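Long-range contacts in bradyzoite pseudokinase 1 (Toxoplasma gondii, PDB 6M7Z), which adopts a divergent protein-kinase fold and, though named a pseudokinase, probably belongs to the kinases that regulate membrane ultrastructure of the Toxoplasma parasitophorous vacuole: residues A[80-85]-A[119-124]; A[146-151]-A[307-312]; A[165-170]-A[183-188]; A[239-244]-A[270-275]. One frame throughout, in Å; residues are numbered along the deposited sequence.

Interaction 1: residues A[80-85]-A[119-124]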
loop_
_atom_site.group_PDB
_atom_site.type_symbol
_atom_site.label_atom_id
_atom_site.label_comp_id
_atom_site.label_asym_id
_atom_site.label_seq_id
_atom_site.Cartn_x
_atom_site.Cartn_y
_atom_site.Cartn_z
ATOM N N VAL A 80 4.458 11.072 -7.561
ATOM C CA VAL A 80 4.214 12.411 -8.084
ATOM C C VAL A 80 2.951 12.401 -8.952
ATOM O O VAL A 80 2.688 11.434 -9.661
ATOM C CB VAL A 80 5.425 12.942 -8.865
ATOM C CG1 VAL A 80 6.675 12.818 -8.038
ATOM C CG2 VAL A 80 5.635 12.257 -10.183
ATOM N N ARG A 81 2.175 13.481 -8.869
ATOM C CA ARG A 81 0.979 13.678 -9.678
ATOM C C ARG A 81 0.978 15.118 -10.203
ATOM O O ARG A 81 1.334 16.069 -9.481
ATOM C CB ARG A 81 -0.312 13.468 -8.882
ATOM C CG ARG A 81 -0.725 12.020 -8.637
ATOM C CD ARG A 81 -2.090 11.871 -8.021
ATOM N NE ARG A 81 -2.809 10.641 -8.376
ATOM C CZ ARG A 81 -2.794 9.517 -7.662
ATOM N NH1 ARG A 81 -1.923 9.379 -6.674
ATOM N NH2 ARG A 81 -3.680 8.561 -7.908
ATOM N N LEU A 82 0.544 15.268 -11.455
ATOM C CA LEU A 82 0.380 16.558 -12.077
ATOM C C LEU A 82 -0.831 17.258 -11.447
ATOM O O LEU A 82 -1.903 16.675 -11.363
ATOM C CB LEU A 82 0.177 16.336 -13.574
ATOM C CG LEU A 82 0.423 17.550 -14.471
ATOM C CD1 LEU A 82 1.890 17.966 -14.448
ATOM C CD2 LEU A 82 -0.054 17.280 -15.893
ATOM N N ILE A 83 -0.637 18.491 -10.972
ATOM C CA ILE A 83 -1.735 19.307 -10.450
ATOM C C ILE A 83 -2.662 19.691 -11.613
ATOM O O ILE A 83 -2.219 20.228 -12.622
ATOM C CB ILE A 83 -1.210 20.556 -9.726
ATOM C CG1 ILE A 83 -0.490 20.176 -8.422
ATOM C CG2 ILE A 83 -2.345 21.547 -9.491
ATOM C CD1 ILE A 83 0.327 21.323 -7.819
ATOM N N ASN A 84 -3.947 19.385 -11.451
ATOM C CA ASN A 84 -4.991 19.758 -12.384
ATOM C C ASN A 84 -5.861 20.818 -11.708
ATOM O O ASN A 84 -6.529 20.513 -10.728
ATOM C CB ASN A 84 -5.813 18.535 -12.785
ATOM C CG ASN A 84 -6.881 18.836 -13.816
ATOM O OD1 ASN A 84 -7.097 19.984 -14.174
ATOM N ND2 ASN A 84 -7.577 17.818 -14.294
ATOM N N LEU A 85 -5.856 22.042 -12.231
ATOM C CA LEU A 85 -6.565 23.175 -11.592
ATOM C C LEU A 85 -8.098 23.070 -11.786
ATOM O O LEU A 85 -8.840 23.726 -11.077
ATOM C CB LEU A 85 -6.022 24.491 -12.167
ATOM C CG LEU A 85 -4.520 24.731 -12.007
ATOM C CD1 LEU A 85 -4.080 25.891 -12.903
ATOM C CD2 LEU A 85 -4.129 24.967 -10.543
ATOM N N ALA A 119 5.457 23.641 -8.018
ATOM C CA ALA A 119 4.686 24.526 -8.915
ATOM C C ALA A 119 3.598 23.744 -9.673
ATOM O O ALA A 119 2.509 24.243 -9.815
ATOM C CB ALA A 119 5.622 25.232 -9.861
ATOM N N PHE A 120 3.900 22.540 -10.174
ATOM C CA PHE A 120 2.934 21.785 -11.035
ATOM C C PHE A 120 2.713 20.329 -10.582
ATOM O O PHE A 120 1.923 19.634 -11.217
ATOM C CB PHE A 120 3.404 21.776 -12.493
ATOM C CG PHE A 120 4.111 23.035 -12.919
ATOM C CD1 PHE A 120 3.400 24.212 -13.144
ATOM C CD2 PHE A 120 5.491 23.047 -13.075
ATOM C CE1 PHE A 120 4.051 25.375 -13.537
ATOM C CE2 PHE A 120 6.143 24.211 -13.465
ATOM C CZ PHE A 120 5.422 25.370 -13.704
ATOM N N LEU A 121 3.393 19.883 -9.513
ATOM C CA LEU A 121 3.309 18.512 -9.036
ATOM C C LEU A 121 2.989 18.489 -7.544
ATOM O O LEU A 121 3.430 19.359 -6.823
ATOM C CB LEU A 121 4.654 17.814 -9.266
ATOM C CG LEU A 121 5.135 17.739 -10.713
ATOM C CD1 LEU A 121 6.555 17.216 -10.777
ATOM C CD2 LEU A 121 4.198 16.878 -11.564
ATOM N N THR A 122 2.266 17.457 -7.091
ATOM C CA THR A 122 2.270 17.076 -5.677
ATOM C C THR A 122 3.172 15.849 -5.491
ATOM O O THR A 122 3.348 15.063 -6.444
ATOM C CB THR A 122 0.855 16.779 -5.170
ATOM O OG1 THR A 122 0.322 15.659 -5.899
ATOM C CG2 THR A 122 -0.068 17.972 -5.308
ATOM N N TYR A 123 3.732 15.701 -4.282
ATOM C CA TYR A 123 4.680 14.657 -3.952
ATOM C C TYR A 123 4.252 13.946 -2.655
ATOM O O TYR A 123 3.813 14.591 -1.707
ATOM C CB TYR A 123 6.082 15.212 -3.711
ATOM C CG TYR A 123 6.725 15.962 -4.845
ATOM C CD1 TYR A 123 6.320 17.242 -5.181
ATOM C CD2 TYR A 123 7.797 15.431 -5.522
ATOM C CE1 TYR A 123 6.924 17.951 -6.204
ATOM C CE2 TYR A 123 8.416 16.121 -6.555
ATOM C CZ TYR A 123 7.993 17.395 -6.881
ATOM O OH TYR A 123 8.599 18.085 -7.892
ATOM N N ILE A 124 4.384 12.619 -2.625
ATOM C CA ILE A 124 4.342 11.833 -1.422
ATOM C C ILE A 124 5.609 10.981 -1.391
ATOM O O ILE A 124 5.878 10.250 -2.333
ATOM C CB ILE A 124 3.103 10.917 -1.345
ATOM C CG1 ILE A 124 1.799 11.695 -1.433
ATOM C CG2 ILE A 124 3.149 10.050 -0.077
ATOM C CD1 ILE A 124 0.578 10.812 -1.296
#

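Interaction 2: residues A[146-151]-A[307-312]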
loop_
_atom_site.group_PDB
_atom_site.type_symbol
_atom_site.label_atom_id
_atom_site.label_comp_id
_atom_site.label_asym_id
_atom_site.label_seq_id
_atom_site.Cartn_x
_atom_site.Cartn_y
_atom_site.Cartn_z
ATOM N N VAL A 146 3.279 -18.972 3.160
ATOM C CA VAL A 146 1.988 -18.649 2.555
ATOM C C VAL A 146 0.960 -18.302 3.645
ATOM O O VAL A 146 0.151 -17.387 3.494
ATOM C CB VAL A 146 1.502 -19.811 1.676
ATOM C CG1 VAL A 146 0.061 -19.642 1.235
ATOM C CG2 VAL A 146 2.403 -19.968 0.466
ATOM N N GLN A 147 0.974 -19.076 4.727
ATOM C CA GLN A 147 0.011 -18.931 5.801
ATOM C C GLN A 147 0.133 -17.527 6.417
ATOM O O GLN A 147 -0.864 -16.842 6.630
ATOM C CB GLN A 147 0.260 -20.024 6.841
ATOM C CG GLN A 147 -0.701 -19.985 8.014
ATOM C CD GLN A 147 -0.210 -20.775 9.201
ATOM O OE1 GLN A 147 0.993 -20.947 9.408
ATOM N NE2 GLN A 147 -1.154 -21.286 9.972
ATOM N N VAL A 148 1.372 -17.119 6.690
ATOM C CA VAL A 148 1.647 -15.874 7.401
ATOM C C VAL A 148 1.410 -14.684 6.464
ATOM O O VAL A 148 0.910 -13.650 6.906
ATOM C CB VAL A 148 3.072 -15.868 7.988
ATOM C CG1 VAL A 148 3.419 -14.522 8.622
ATOM C CG2 VAL A 148 3.249 -16.992 9.006
ATOM N N LEU A 149 1.760 -14.838 5.180
ATOM C CA LEU A 149 1.576 -13.762 4.199
ATOM C C LEU A 149 0.085 -13.462 4.052
ATOM O O LEU A 149 -0.339 -12.303 4.100
ATOM C CB LEU A 149 2.183 -14.160 2.851
ATOM C CG LEU A 149 2.010 -13.134 1.728
ATOM C CD1 LEU A 149 2.542 -11.772 2.127
ATOM C CD2 LEU A 149 2.734 -13.598 0.487
ATOM N N ALA A 150 -0.705 -14.524 3.904
ATOM C CA ALA A 150 -2.149 -14.406 3.746
ATOM C C ALA A 150 -2.756 -13.727 4.976
ATOM O O ALA A 150 -3.628 -12.888 4.849
ATOM C CB ALA A 150 -2.750 -15.766 3.510
ATOM N N ALA A 151 -2.261 -14.089 6.162
ATOM C CA ALA A 151 -2.774 -13.540 7.417
ATOM C C ALA A 151 -2.391 -12.049 7.519
ATOM O O ALA A 151 -3.202 -11.232 7.939
ATOM C CB ALA A 151 -2.250 -14.339 8.587
ATOM N N GLY A 307 2.653 -5.715 13.519
ATOM C CA GLY A 307 3.596 -5.550 12.417
ATOM C C GLY A 307 4.882 -6.326 12.624
ATOM O O GLY A 307 5.934 -5.941 12.095
ATOM N N LYS A 308 4.779 -7.453 13.346
ATOM C CA LYS A 308 5.927 -8.247 13.750
ATOM C C LYS A 308 6.113 -9.453 12.823
ATOM O O LYS A 308 7.156 -10.095 12.895
ATOM C CB LYS A 308 5.781 -8.648 15.223
ATOM C CG LYS A 308 6.299 -7.579 16.180
ATOM C CD LYS A 308 5.683 -7.582 17.567
ATOM C CE LYS A 308 5.958 -6.282 18.289
ATOM N NZ LYS A 308 5.066 -6.100 19.456
ATOM N N ALA A 309 5.138 -9.731 11.951
ATOM C CA ALA A 309 5.262 -10.828 11.005
ATOM C C ALA A 309 6.338 -10.502 9.960
ATOM O O ALA A 309 6.527 -9.353 9.571
ATOM C CB ALA A 309 3.940 -11.141 10.357
ATOM N N ARG A 310 7.052 -11.550 9.530
ATOM C CA ARG A 310 8.094 -11.462 8.528
ATOM C C ARG A 310 7.927 -12.673 7.612
ATOM O O ARG A 310 8.704 -13.628 7.656
ATOM C CB ARG A 310 9.468 -11.398 9.199
ATOM C CG ARG A 310 9.709 -10.149 10.046
ATOM C CD ARG A 310 9.819 -8.889 9.214
ATOM N NE ARG A 310 10.148 -7.704 9.995
ATOM C CZ ARG A 310 9.282 -7.029 10.746
ATOM N NH1 ARG A 310 8.013 -7.406 10.812
ATOM N NH2 ARG A 310 9.692 -5.969 11.423
ATOM N N PRO A 311 6.899 -12.663 6.736
ATOM C CA PRO A 311 6.585 -13.815 5.896
ATOM C C PRO A 311 7.705 -14.230 4.922
ATOM O O PRO A 311 7.678 -15.360 4.426
ATOM C CB PRO A 311 5.369 -13.371 5.059
ATOM C CG PRO A 311 4.853 -12.101 5.722
ATOM C CD PRO A 311 6.023 -11.513 6.470
ATOM N N PHE A 312 8.653 -13.317 4.644
ATOM C CA PHE A 312 9.698 -13.513 3.639
ATOM C C PHE A 312 11.067 -13.814 4.268
ATOM O O PHE A 312 12.034 -13.944 3.533
ATOM C CB PHE A 312 9.800 -12.294 2.716
ATOM C CG PHE A 312 8.641 -12.125 1.767
ATOM C CD1 PHE A 312 8.581 -12.846 0.587
ATOM C CD2 PHE A 312 7.603 -11.244 2.053
ATOM C CE1 PHE A 312 7.504 -12.710 -0.275
ATOM C CE2 PHE A 312 6.523 -11.120 1.196
ATOM C CZ PHE A 312 6.486 -11.839 0.033
#

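Interaction 3: residues A[165-170]-A[183-188]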
loop_
_atom_site.group_PDB
_atom_site.type_symbol
_atom_site.label_atom_id
_atom_site.label_comp_id
_atom_site.label_asym_id
_atom_site.label_seq_id
_atom_site.Cartn_x
_atom_site.Cartn_y
_atom_site.Cartn_z
ATOM N N LEU A 165 -12.647 2.891 6.093
ATOM C CA LEU A 165 -12.249 3.047 4.688
ATOM C C LEU A 165 -12.278 1.685 3.981
ATOM O O LEU A 165 -11.747 0.690 4.499
ATOM C CB LEU A 165 -10.841 3.652 4.615
ATOM C CG LEU A 165 -10.715 5.105 5.078
ATOM C CD1 LEU A 165 -9.257 5.517 5.181
ATOM C CD2 LEU A 165 -11.464 6.044 4.143
ATOM N N LEU A 166 -12.868 1.662 2.778
ATOM C CA LEU A 166 -12.647 0.606 1.797
ATOM C C LEU A 166 -11.394 0.939 0.989
ATOM O O LEU A 166 -11.082 2.137 0.774
ATOM C CB LEU A 166 -13.836 0.540 0.846
ATOM C CG LEU A 166 -15.143 0.077 1.483
ATOM C CD1 LEU A 166 -16.284 0.092 0.492
ATOM C CD2 LEU A 166 -15.004 -1.303 2.096
ATOM N N HIS A 167 -10.709 -0.117 0.503
ATOM C CA HIS A 167 -9.551 0.055 -0.371
ATOM C C HIS A 167 -10.007 0.314 -1.811
ATOM O O HIS A 167 -9.591 1.299 -2.433
ATOM C CB HIS A 167 -8.613 -1.147 -0.282
ATOM C CG HIS A 167 -7.332 -0.936 -1.022
ATOM N ND1 HIS A 167 -7.264 -0.999 -2.393
ATOM C CD2 HIS A 167 -6.079 -0.646 -0.594
ATOM C CE1 HIS A 167 -6.019 -0.790 -2.772
ATOM N NE2 HIS A 167 -5.282 -0.539 -1.696
ATOM N N ARG A 168 -10.803 -0.627 -2.327
ATOM C CA ARG A 168 -11.514 -0.565 -3.629
ATOM C C ARG A 168 -10.652 -1.014 -4.816
ATOM O O ARG A 168 -11.218 -1.164 -5.863
ATOM C CB ARG A 168 -12.119 0.820 -3.896
ATOM C CG ARG A 168 -13.120 1.270 -2.834
ATOM C CD ARG A 168 -14.038 2.389 -3.308
ATOM N NE ARG A 168 -13.271 3.592 -3.643
ATOM C CZ ARG A 168 -13.545 4.422 -4.653
ATOM N NH1 ARG A 168 -14.728 4.369 -5.260
ATOM N NH2 ARG A 168 -12.605 5.251 -5.074
ATOM N N SER A 169 -9.342 -1.274 -4.674
ATOM C CA SER A 169 -8.527 -1.730 -5.822
ATOM C C SER A 169 -7.449 -2.750 -5.401
ATOM O O SER A 169 -6.331 -2.723 -5.899
ATOM C CB SER A 169 -7.926 -0.539 -6.538
ATOM O OG SER A 169 -7.014 0.190 -5.715
ATOM N N ILE A 170 -7.805 -3.680 -4.514
ATOM C CA ILE A 170 -6.835 -4.619 -3.994
ATOM C C ILE A 170 -6.386 -5.589 -5.092
ATOM O O ILE A 170 -7.196 -6.157 -5.820
ATOM C CB ILE A 170 -7.385 -5.380 -2.776
ATOM C CG1 ILE A 170 -7.470 -4.463 -1.555
ATOM C CG2 ILE A 170 -6.551 -6.622 -2.470
ATOM C CD1 ILE A 170 -8.564 -4.908 -0.591
ATOM N N VAL A 183 5.363 -6.423 5.688
ATOM C CA VAL A 183 4.517 -6.380 4.504
ATOM C C VAL A 183 3.339 -5.455 4.804
ATOM O O VAL A 183 2.618 -5.681 5.755
ATOM C CB VAL A 183 4.046 -7.785 4.097
ATOM C CG1 VAL A 183 3.045 -7.745 2.962
ATOM C CG2 VAL A 183 5.218 -8.677 3.750
ATOM N N VAL A 184 3.155 -4.439 3.949
ATOM C CA VAL A 184 2.197 -3.353 4.176
ATOM C C VAL A 184 1.274 -3.201 2.963
ATOM O O VAL A 184 1.645 -3.532 1.850
ATOM C CB VAL A 184 2.901 -2.019 4.497
ATOM C CG1 VAL A 184 3.769 -2.159 5.751
ATOM C CG2 VAL A 184 3.709 -1.495 3.316
ATOM N N LEU A 185 0.071 -2.676 3.234
ATOM C CA LEU A 185 -0.921 -2.382 2.225
ATOM C C LEU A 185 -0.780 -0.924 1.801
ATOM O O LEU A 185 -0.867 -0.018 2.625
ATOM C CB LEU A 185 -2.310 -2.636 2.799
ATOM C CG LEU A 185 -3.484 -2.342 1.871
ATOM C CD1 LEU A 185 -3.345 -3.094 0.545
ATOM C CD2 LEU A 185 -4.789 -2.705 2.563
ATOM N N GLY A 186 -0.593 -0.729 0.491
ATOM C CA GLY A 186 -0.496 0.593 -0.146
ATOM C C GLY A 186 -1.588 0.766 -1.202
ATOM O O GLY A 186 -2.682 0.146 -1.116
ATOM N N GLY A 187 -1.296 1.623 -2.187
ATOM C CA GLY A 187 -2.246 1.988 -3.207
ATOM C C GLY A 187 -3.490 2.645 -2.628
ATOM O O GLY A 187 -4.596 2.415 -3.109
ATOM N N LEU A 188 -3.296 3.495 -1.610
ATOM C CA LEU A 188 -4.411 4.028 -0.829
ATOM C C LEU A 188 -5.092 5.223 -1.501
ATOM O O LEU A 188 -6.078 5.736 -0.964
ATOM C CB LEU A 188 -3.888 4.412 0.558
ATOM C CG LEU A 188 -3.351 3.251 1.394
ATOM C CD1 LEU A 188 -2.960 3.767 2.784
ATOM C CD2 LEU A 188 -4.383 2.133 1.496
HETATM O O HOH W 1 -4.483 0.841 -5.348
#

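Interaction 4: residues A[239-244]-A[270-275]. With EDO (1,2-ethanediol), chain G.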
loop_
_atom_site.group_PDB
_atom_site.type_symbol
_atom_site.label_atom_id
_atom_site.label_comp_id
_atom_site.label_asym_id
_atom_site.label_seq_id
_atom_site.Cartn_x
_atom_site.Cartn_y
_atom_site.Cartn_z
ATOM N N VAL A 239 -9.373 -12.762 -5.016
ATOM C CA VAL A 239 -8.737 -12.834 -6.324
ATOM C C VAL A 239 -7.217 -12.761 -6.158
ATOM O O VAL A 239 -6.486 -13.446 -6.861
ATOM C CB VAL A 239 -9.270 -11.740 -7.277
ATOM C CG1 VAL A 239 -8.405 -11.584 -8.523
ATOM C CG2 VAL A 239 -10.713 -11.993 -7.644
ATOM N N ALA A 240 -6.746 -11.931 -5.229
ATOM C CA ALA A 240 -5.311 -11.813 -4.986
ATOM C C ALA A 240 -4.748 -13.131 -4.428
ATOM O O ALA A 240 -3.630 -13.526 -4.758
ATOM C CB ALA A 240 -5.037 -10.636 -4.077
ATOM N N PHE A 241 -5.518 -13.793 -3.568
ATOM C CA PHE A 241 -5.114 -15.073 -3.001
ATOM C C PHE A 241 -5.053 -16.138 -4.096
ATOM O O PHE A 241 -4.113 -16.944 -4.137
ATOM C CB PHE A 241 -6.054 -15.503 -1.876
ATOM C CG PHE A 241 -5.875 -14.767 -0.571
ATOM C CD1 PHE A 241 -4.719 -14.075 -0.277
ATOM C CD2 PHE A 241 -6.876 -14.807 0.391
ATOM C CE1 PHE A 241 -4.601 -13.374 0.903
ATOM C CE2 PHE A 241 -6.742 -14.124 1.589
ATOM C CZ PHE A 241 -5.600 -13.418 1.840
ATOM N N ARG A 242 -6.036 -16.114 -4.996
ATOM C CA ARG A 242 -6.051 -17.020 -6.127
ATOM C C ARG A 242 -4.786 -16.791 -6.970
ATOM O O ARG A 242 -4.141 -17.751 -7.393
ATOM C CB ARG A 242 -7.336 -16.838 -6.937
ATOM C CG ARG A 242 -7.443 -17.749 -8.146
ATOM C CD ARG A 242 -7.217 -19.237 -7.891
ATOM N NE ARG A 242 -8.137 -19.807 -6.911
ATOM C CZ ARG A 242 -9.431 -20.065 -7.140
ATOM N NH1 ARG A 242 -9.969 -19.792 -8.317
ATOM N NH2 ARG A 242 -10.180 -20.562 -6.169
ATOM N N ASN A 243 -4.442 -15.517 -7.191
ATOM C CA ASN A 243 -3.271 -15.109 -7.947
ATOM C C ASN A 243 -2.029 -15.695 -7.278
ATOM O O ASN A 243 -1.144 -16.241 -7.948
ATOM C CB ASN A 243 -3.248 -13.585 -8.103
ATOM C CG ASN A 243 -2.210 -13.035 -9.057
ATOM O OD1 ASN A 243 -1.410 -13.766 -9.629
ATOM N ND2 ASN A 243 -2.180 -11.725 -9.185
ATOM N N LEU A 244 -1.989 -15.597 -5.943
ATOM C CA LEU A 244 -0.875 -16.068 -5.133
ATOM C C LEU A 244 -0.698 -17.590 -5.314
ATOM O O LEU A 244 0.415 -18.072 -5.586
ATOM C CB LEU A 244 -1.184 -15.669 -3.691
ATOM C CG LEU A 244 -0.161 -15.939 -2.596
ATOM C CD1 LEU A 244 1.230 -15.588 -3.032
ATOM C CD2 LEU A 244 -0.538 -15.121 -1.370
ATOM N N ASP A 270 -6.333 -21.996 -1.245
ATOM C CA ASP A 270 -7.165 -22.144 -2.445
ATOM C C ASP A 270 -8.645 -22.294 -2.056
ATOM O O ASP A 270 -9.513 -21.696 -2.694
ATOM C CB ASP A 270 -6.712 -23.318 -3.318
ATOM C CG ASP A 270 -6.756 -23.034 -4.815
ATOM O OD1 ASP A 270 -6.800 -21.839 -5.210
ATOM O OD2 ASP A 270 -6.687 -24.004 -5.586
ATOM N N LYS A 271 -8.915 -23.084 -1.009
ATOM C CA LYS A 271 -10.284 -23.314 -0.505
ATOM C C LYS A 271 -10.860 -22.014 0.070
ATOM O O LYS A 271 -12.032 -21.709 -0.172
ATOM C CB LYS A 271 -10.313 -24.421 0.561
ATOM C CG LYS A 271 -10.351 -25.833 -0.025
ATOM C CD LYS A 271 -10.029 -26.978 0.904
ATOM C CE LYS A 271 -9.520 -28.177 0.121
ATOM N NZ LYS A 271 -9.316 -29.366 0.978
ATOM N N LEU A 272 -10.040 -21.280 0.834
ATOM C CA LEU A 272 -10.443 -20.005 1.436
ATOM C C LEU A 272 -10.752 -18.988 0.321
ATOM O O LEU A 272 -11.770 -18.273 0.376
ATOM C CB LEU A 272 -9.353 -19.509 2.399
ATOM C CG LEU A 272 -9.507 -18.068 2.902
ATOM C CD1 LEU A 272 -10.823 -17.895 3.651
ATOM C CD2 LEU A 272 -8.322 -17.632 3.768
ATOM N N SER A 273 -9.891 -18.938 -0.702
ATOM C CA SER A 273 -10.065 -17.964 -1.773
ATOM C C SER A 273 -11.355 -18.257 -2.553
ATOM O O SER A 273 -12.027 -17.320 -2.972
ATOM C CB SER A 273 -8.861 -17.884 -2.665
ATOM O OG SER A 273 -8.807 -18.979 -3.555
ATOM N N GLN A 274 -11.719 -19.544 -2.699
ATOM C CA GLN A 274 -12.945 -19.940 -3.421
ATOM C C GLN A 274 -14.191 -19.404 -2.685
ATOM O O GLN A 274 -15.178 -19.022 -3.319
ATOM C CB GLN A 274 -12.996 -21.458 -3.623
ATOM C CG GLN A 274 -13.951 -21.921 -4.721
ATOM C CD GLN A 274 -13.603 -21.454 -6.122
ATOM O OE1 GLN A 274 -12.526 -21.721 -6.654
ATOM N NE2 GLN A 274 -14.544 -20.772 -6.757
ATOM N N LYS A 275 -14.148 -19.356 -1.345
ATOM C CA LYS A 275 -15.250 -18.785 -0.558
ATOM C C LYS A 275 -15.334 -17.274 -0.797
ATOM O O LYS A 275 -16.442 -16.713 -0.905
ATOM C CB LYS A 275 -15.067 -19.063 0.936
ATOM C CG LYS A 275 -15.199 -20.519 1.336
ATOM C CD LYS A 275 -14.765 -20.787 2.776
ATOM C CE LYS A 275 -14.326 -22.222 3.031
ATOM N NZ LYS A 275 -13.054 -22.317 3.804
HETATM C C1 EDO G . 1.314 -10.724 -10.169
HETATM O O1 EDO G . 0.617 -9.584 -9.660
HETATM C C2 EDO G . 0.519 -11.295 -11.330
HETATM O O2 EDO G . 0.796 -12.691 -11.454
#

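Interaction 1: residues A[80-85]-A[119-124]
R81 and T122 form the hydrogen-bonded pair of two antiparallel strands. R81 N donates to T122 O at 3.1 Å, and T122 N returns a bond to R81 O at 2.9 Å, approaching in the carbonyl plane. Beyond the end of strand 76-82, I83 N reaches F120 O at 2.8 Å in a nearly straight bond (N-H...O 172°), although the N-H comes from above the carbonyl plane. The CA-H groups of V80 and L121 add close contacts to T122 O and R81 O, respectively. These strands are the middle pair of the four-stranded sheet of the kinase N-lobe, in which helix 88-101 probably corresponds to αC.

Apolar contacts line both faces. V80 and Y123 lie side by side, with V80 CG1 meeting Y123 CD2 at 3.8 Å. On the same face, L82 CD1 touches L121 CD2 at 3.9 Å, and helix 33-39 packs against V80, L121 and Y123. T122 holds OG1 between its backbone N and carbonyl carbon (chi1 62°), leaving CG2 anti to the carbonyl carbon, where I83 CG1 meets it at 3.8 Å; these two side chains cross obliquely.

Polar side chains find their partners outside the pair. T122 OG1 bonds to S91 O, and Y123 OH to E29. The extended R81 forms a salt bridge with D189, and a long, weak ion pair links its NH1 to E94 of helix 88-101.

Interaction 2: residues A[146-151]-A[307-312]
V148 and L149, neighbours on helix 146-161, receive the C-terminal loop entirely through apolar contacts. V148 CG1 lies anti to its own amide nitrogen (chi1 175°), a setting that carries it out between two loop residues: it meets A309 CB at 3.8 Å and P311 CG at 4.0 Å, the valine and proline side chains crossing at about a right angle. P311 also lies against the helix backbone, its CB 3.9 Å from L149 N and 4.0 Å from L149 CB. Further along, the two methyls of L149 approach the far end of the F312 ring, CD1 standing 4.1 Å from CE2.

In the next shell, R310 turns away from the helix and ties the loop to itself. Its NH1 donates to two carbonyl oxygens, G307 O at 2.8 Å and A309 O at 2.7 Å, both lying in the guanidinium plane, which fixes the bend between them. G307, with positive phi, ends helix 301-306 in a Schellman motif. A backbone bond between P311 and D145 pins the loop beside the helix start, while V183 backs L149, P311 and F312. The contact thus fastens the chain's C-terminal tail against the first turn of the helix that probably corresponds to αE of the kinase C-lobe.

Interaction 3: residues A[165-170]-A[183-188]
H167 NE2 donates to G186 O at 2.8 Å, the one direct hydrogen bond between the segments. H167-R168-S169 stands where protein kinases carry the His-Arg-Asp motif of the catalytic loop, with serine in place of the aspartate, and residues 186-188 belong to the region that usually holds Asp-Phe-Gly. The bond is fairly straight (N-H...O 161°) and lies in both the carbonyl plane and the ring plane. On the other side of the imidazole, ND1 accepts from S169 N at 3.1 Å, again close to the ring plane. Held at both nitrogens, the ring has its rotation fixed and each nitrogen has a partner.

CG anti to the main-chain N (chi1 -173°) sends the ring across to the second segment, where hydrophobic groups gather round CD2: L185 CD1 at 3.8 Å and L188 CD2 at 3.9 Å. The loop backbone is itself anchored, since D233 at the start of helix 230-248 accepts from H167 N and R168 N, as the equivalent aspartate does in other kinases. S169 OG bonds to T190 OG1 and also meets a water at 2.6 Å; that water donates to G187 O at 2.7 Å, bridging the two segments.

Interaction 4: residues A[239-244]-A[270-275]
R242 reaches from helix 230-248 to three residues of helix 263-276 and supplies every polar bond across this contact. The helices probably correspond to αF and αH of the kinase C-lobe and run antiparallel, their short segments 8.6 Å apart at closest approach with 151° between their directions. CG of R242 extends anti to the backbone N, but the chain then bends twice, folding the guanidinium over the neighbouring helix.

NE forms a salt bridge with D270 OD1 at 3.0 Å. It meets the syn side of the carboxylate, yet the two planes stand 80° apart, so this is a single bent bond and not a two-pronged pairing. NH2 is shared: its stronger bond runs to Q274 OE1 at 2.7 Å, with the oxygen in the guanidinium plane though the N-H comes from above the amide plane, and a weak one goes to S273 OG at 3.4 Å. The guanidinium thus has a charged partner on NE and an amide partner on NH2.

Deeper in, the contact turns apolar. F241 CB packs on S273 CB at 3.8 Å. F241 CE2 lies 4.4 Å from L272 CD2, and the ring also meets A150, M153 and V154 of helix 146-161. On another side of helix 230-248, N243 OD1 accepts from a bound 1,2-ethanediol, probably a crystallisation additive. S273 OG, which takes only the weak bond from R242, donates to D270 O at 2.9 Å, and that oxygen also accepts from Q274 N on the same face of its carbonyl plane.

How the interactions relate
Interaction 1 lies in the N-lobe and the other three in the C-lobe. The centre of interaction 3, about 5 Å from the centre of the chain, occupies the region of a kinase active site; it is about 21 Å from the centre of interaction 1, and D189, directly after L188, receives R81 across the lobes. Interaction 2 encloses interactions 3 and 4 along the chain and touches both. V183 CG2 lies 3.8 Å from F312 CE2, joining the tail to the strand of interaction 3, while L149 CD2 meets L244 CD2 at 4.1 Å, joining helix 146-161 to helix 230-248. Interactions 3 and 4 do not touch, but helix 230-248 serves both, through D233 and R242.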